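Local coordinates for protein geranyltranstransferase (IspA) (Helicobacter pylori, PDB 3Q1O) that probably acts as a magnesium-dependent prenyltransferase of the FPP/GGPP synthase family, building isoprenoid chains from allylic and homoallylic diphosphates, at residues Arg24-Leu29 with Gly55-Pro60. Sequence-based numbering, arbitrary orientation.
Sequences RFESFL and GKRFRP. With DMA (dimethylallyl diphosphate), chain F; SO4 (sulfate ion), chain I.
Glu26, on helix 13-30, grips the guanidinium of Arg57 at the N-cap position of helix 58-70 in a lopsided two-pronged salt bridge. Arg57 NE donates to the syn lone pair of Glu26 OE1 at 3.0 Å, with an N-H...O angle of 156°. Arg57 NH1 reaches Glu26 OE2 at 3.4 Å in a weak second bond. Carboxylate and guanidinium are nearly coplanar, 15° apart, with OE1 slightly out of the guanidinium plane. A bend at chi2 (63°) brings the carboxylate of Glu26 round to the NE/NH1 edge of the guanidinium. The two terminal nitrogens have partners outside these segments: NH1 bonds to the carbonyl O of Val51, its stronger partner, and NH2 forms a salt bridge with Glu91 of helix 80-101. Leu29 closes over one face of the guanidinium, its CD1 3.7 Å from Arg57 CZ. Beside this polar group, the edge of the Phe25 ring meets the aliphatic Arg57 CG, and Phe25 CE2 packs 3.6 Å from Pro60 CB.

Lys56 and Arg59, close to Arg57 in sequence, bind the diphosphate of dimethylallyl diphosphate instead. Lys56 donates its backbone N to O2B of that ligand at 2.7 Å, and its NZ bonds to both O2A and O2B; Arg59 NH2 holds O1A at 2.8 Å. Arg57 thus turns toward helix 13-30. Its positive charge is balanced by Glu26 and Glu91, and these bonds probably fix its rotation, tying the N-terminal helix to the loop and helix start that carry Gly55, Lys56 and Arg59 of the ligand pocket.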
loop_
_atom_site.group_PDB
_atom_site.type_symbol
_atom_site.label_atom_id
_atom_site.label_comp_id
_atom_site.label_asym_id
_atom_site.label_seq_id
_atom_site.Cartn_x
_atom_site.Cartn_y
_atom_site.Cartn_z
ATOM N N ARG A 24 -4.473 1.866 26.515
ATOM C CA ARG A 24 -3.413 0.876 26.341
ATOM C C ARG A 24 -2.935 0.799 24.891
ATOM O O ARG A 24 -1.731 0.663 24.648
ATOM C CB ARG A 24 -3.868 -0.501 26.826
ATOM C CG ARG A 24 -3.922 -0.641 28.337
ATOM C CD ARG A 24 -4.458 -2.009 28.721
ATOM N NE ARG A 24 -4.367 -2.266 30.158
ATOM C CZ ARG A 24 -4.631 -3.436 30.735
ATOM N NH1 ARG A 24 -5.005 -4.481 30.005
ATOM N NH2 ARG A 24 -4.518 -3.565 32.051
ATOM N N PHE A 25 -3.866 0.908 23.938
ATOM C CA PHE A 25 -3.505 0.956 22.522
ATOM C C PHE A 25 -2.655 2.188 22.200
ATOM O O PHE A 25 -1.715 2.108 21.395
ATOM C CB PHE A 25 -4.733 0.901 21.593
ATOM C CG PHE A 25 -4.429 1.354 20.187
ATOM C CD1 PHE A 25 -3.739 0.519 19.311
ATOM C CD2 PHE A 25 -4.767 2.639 19.763
ATOM C CE1 PHE A 25 -3.416 0.947 18.029
ATOM C CE2 PHE A 25 -4.448 3.071 18.485
ATOM C CZ PHE A 25 -3.774 2.222 17.613
ATOM N N GLU A 26 -2.993 3.322 22.813
ATOM C CA GLU A 26 -2.207 4.547 22.633
ATOM C C GLU A 26 -0.770 4.389 23.144
ATOM O O GLU A 26 0.162 4.915 22.532
ATOM C CB GLU A 26 -2.906 5.752 23.278
ATOM C CG GLU A 26 -2.232 7.112 23.029
ATOM C CD GLU A 26 -2.186 7.532 21.557
ATOM O OE1 GLU A 26 -3.146 7.250 20.806
ATOM O OE2 GLU A 26 -1.187 8.168 21.155
ATOM N N SER A 27 -0.601 3.652 24.248
ATOM C CA SER A 27 0.730 3.296 24.758
ATOM C C SER A 27 1.468 2.367 23.796
ATOM O O SER A 27 2.658 2.560 23.525
ATOM C CB SER A 27 0.636 2.638 26.136
ATOM O OG SER A 27 -0.015 3.492 27.051
ATOM N N PHE A 28 0.751 1.364 23.291
ATOM C CA PHE A 28 1.278 0.453 22.285
ATOM C C PHE A 28 1.789 1.212 21.059
ATOM O O PHE A 28 2.882 0.934 20.564
ATOM C CB PHE A 28 0.211 -0.568 21.881
ATOM C CG PHE A 28 0.643 -1.497 20.781
ATOM C CD1 PHE A 28 1.253 -2.707 21.085
ATOM C CD2 PHE A 28 0.433 -1.166 19.440
ATOM C CE1 PHE A 28 1.656 -3.572 20.076
ATOM C CE2 PHE A 28 0.841 -2.022 18.424
ATOM C CZ PHE A 28 1.452 -3.229 18.742
ATOM N N LEU A 29 0.994 2.164 20.579
ATOM C CA LEU A 29 1.366 2.977 19.425
ATOM C C LEU A 29 2.591 3.830 19.738
ATOM O O LEU A 29 3.485 3.955 18.901
ATOM C CB LEU A 29 0.186 3.852 18.992
ATOM C CG LEU A 29 0.246 4.806 17.794
ATOM C CD1 LEU A 29 -1.168 5.062 17.288
ATOM C CD2 LEU A 29 0.921 6.127 18.110
ATOM N N GLY A 55 -3.801 12.731 16.862
ATOM C CA GLY A 55 -4.952 12.118 16.225
ATOM C C GLY A 55 -5.912 11.654 17.292
ATOM O O GLY A 55 -5.495 11.330 18.402
ATOM N N LYS A 56 -7.198 11.619 16.959
ATOM C CA LYS A 56 -8.226 11.171 17.899
ATOM C C LYS A 56 -8.251 9.653 18.036
ATOM O O LYS A 56 -8.861 9.132 18.971
ATOM C CB LYS A 56 -9.613 11.657 17.468
ATOM C CG LYS A 56 -9.819 13.163 17.560
ATOM C CD LYS A 56 -11.195 13.580 17.027
ATOM C CE LYS A 56 -11.311 13.393 15.514
ATOM N NZ LYS A 56 -10.255 14.135 14.761
ATOM N N ARG A 57 -7.605 8.959 17.093
ATOM C CA ARG A 57 -7.578 7.491 17.023
ATOM C C ARG A 57 -8.990 6.951 16.856
ATOM O O ARG A 57 -9.310 5.875 17.372
ATOM C CB ARG A 57 -6.902 6.863 18.262
ATOM C CG ARG A 57 -5.372 6.722 18.234
ATOM C CD ARG A 57 -4.686 7.800 17.434
ATOM N NE ARG A 57 -3.390 8.161 17.980
ATOM C CZ ARG A 57 -2.350 8.529 17.241
ATOM N NH1 ARG A 57 -1.209 8.854 17.831
ATOM N NH2 ARG A 57 -2.444 8.555 15.914
ATOM N N PHE A 58 -9.818 7.697 16.121
ATOM C CA PHE A 58 -11.238 7.388 15.980
ATOM C C PHE A 58 -11.469 6.013 15.381
ATOM O O PHE A 58 -12.327 5.264 15.847
ATOM C CB PHE A 58 -11.965 8.457 15.150
ATOM C CG PHE A 58 -13.448 8.214 15.005
ATOM C CD1 PHE A 58 -14.262 8.063 16.127
ATOM C CD2 PHE A 58 -14.037 8.156 13.748
ATOM C CE1 PHE A 58 -15.638 7.849 15.993
ATOM C CE2 PHE A 58 -15.413 7.949 13.606
ATOM C CZ PHE A 58 -16.212 7.790 14.733
ATOM N N ARG A 59 -10.686 5.686 14.360
ATOM C CA ARG A 59 -10.820 4.407 13.676
ATOM C C ARG A 59 -10.351 3.197 14.521
ATOM O O ARG A 59 -11.072 2.199 14.589
ATOM C CB ARG A 59 -10.187 4.475 12.281
ATOM C CG ARG A 59 -10.927 5.424 11.357
ATOM C CD ARG A 59 -10.008 6.102 10.382
ATOM N NE ARG A 59 -10.668 7.207 9.688
ATOM C CZ ARG A 59 -10.671 8.469 10.111
ATOM N NH1 ARG A 59 -11.297 9.407 9.412
ATOM N NH2 ARG A 59 -10.055 8.796 11.237
ATOM N N PRO A 60 -9.171 3.284 15.183
ATOM C CA PRO A 60 -8.874 2.210 16.140
ATOM C C PRO A 60 -9.891 2.082 17.276
ATOM O O PRO A 60 -10.211 0.964 17.679
ATOM C CB PRO A 60 -7.508 2.612 16.697
ATOM C CG PRO A 60 -6.857 3.322 15.568
ATOM C CD PRO A 60 -7.963 4.087 14.896
HETATM C C1 DMA F . -9.117 13.521 9.158
HETATM O O1 DMA F . -9.405 12.510 10.128
HETATM C C2 DMA F . -9.549 12.792 7.910
HETATM C C3 DMA F . -10.802 12.861 7.434
HETATM C C4 DMA F . -11.853 13.731 8.067
HETATM C C5 DMA F . -11.143 12.058 6.210
HETATM P PA DMA F . -9.526 12.728 11.706
HETATM O O1A DMA F . -9.759 11.370 12.326
HETATM O O2A DMA F . -10.500 13.858 11.959
HETATM O O3A DMA F . -8.038 13.241 12.069
HETATM P PB DMA F . -7.071 12.496 13.122
HETATM O O1B DMA F . -5.884 13.429 13.149
HETATM O O2B DMA F . -7.858 12.394 14.412
HETATM O O3B DMA F . -6.795 11.154 12.498
HETATM S S SO4 I . -2.469 -0.722 32.767
HETATM O O1 SO4 I . -2.488 -2.025 33.428
HETATM O O2 SO4 I . -1.948 0.291 33.681
HETATM O O3 SO4 I . -3.829 -0.360 32.375
HETATM O O4 SO4 I . -1.616 -0.795 31.583
#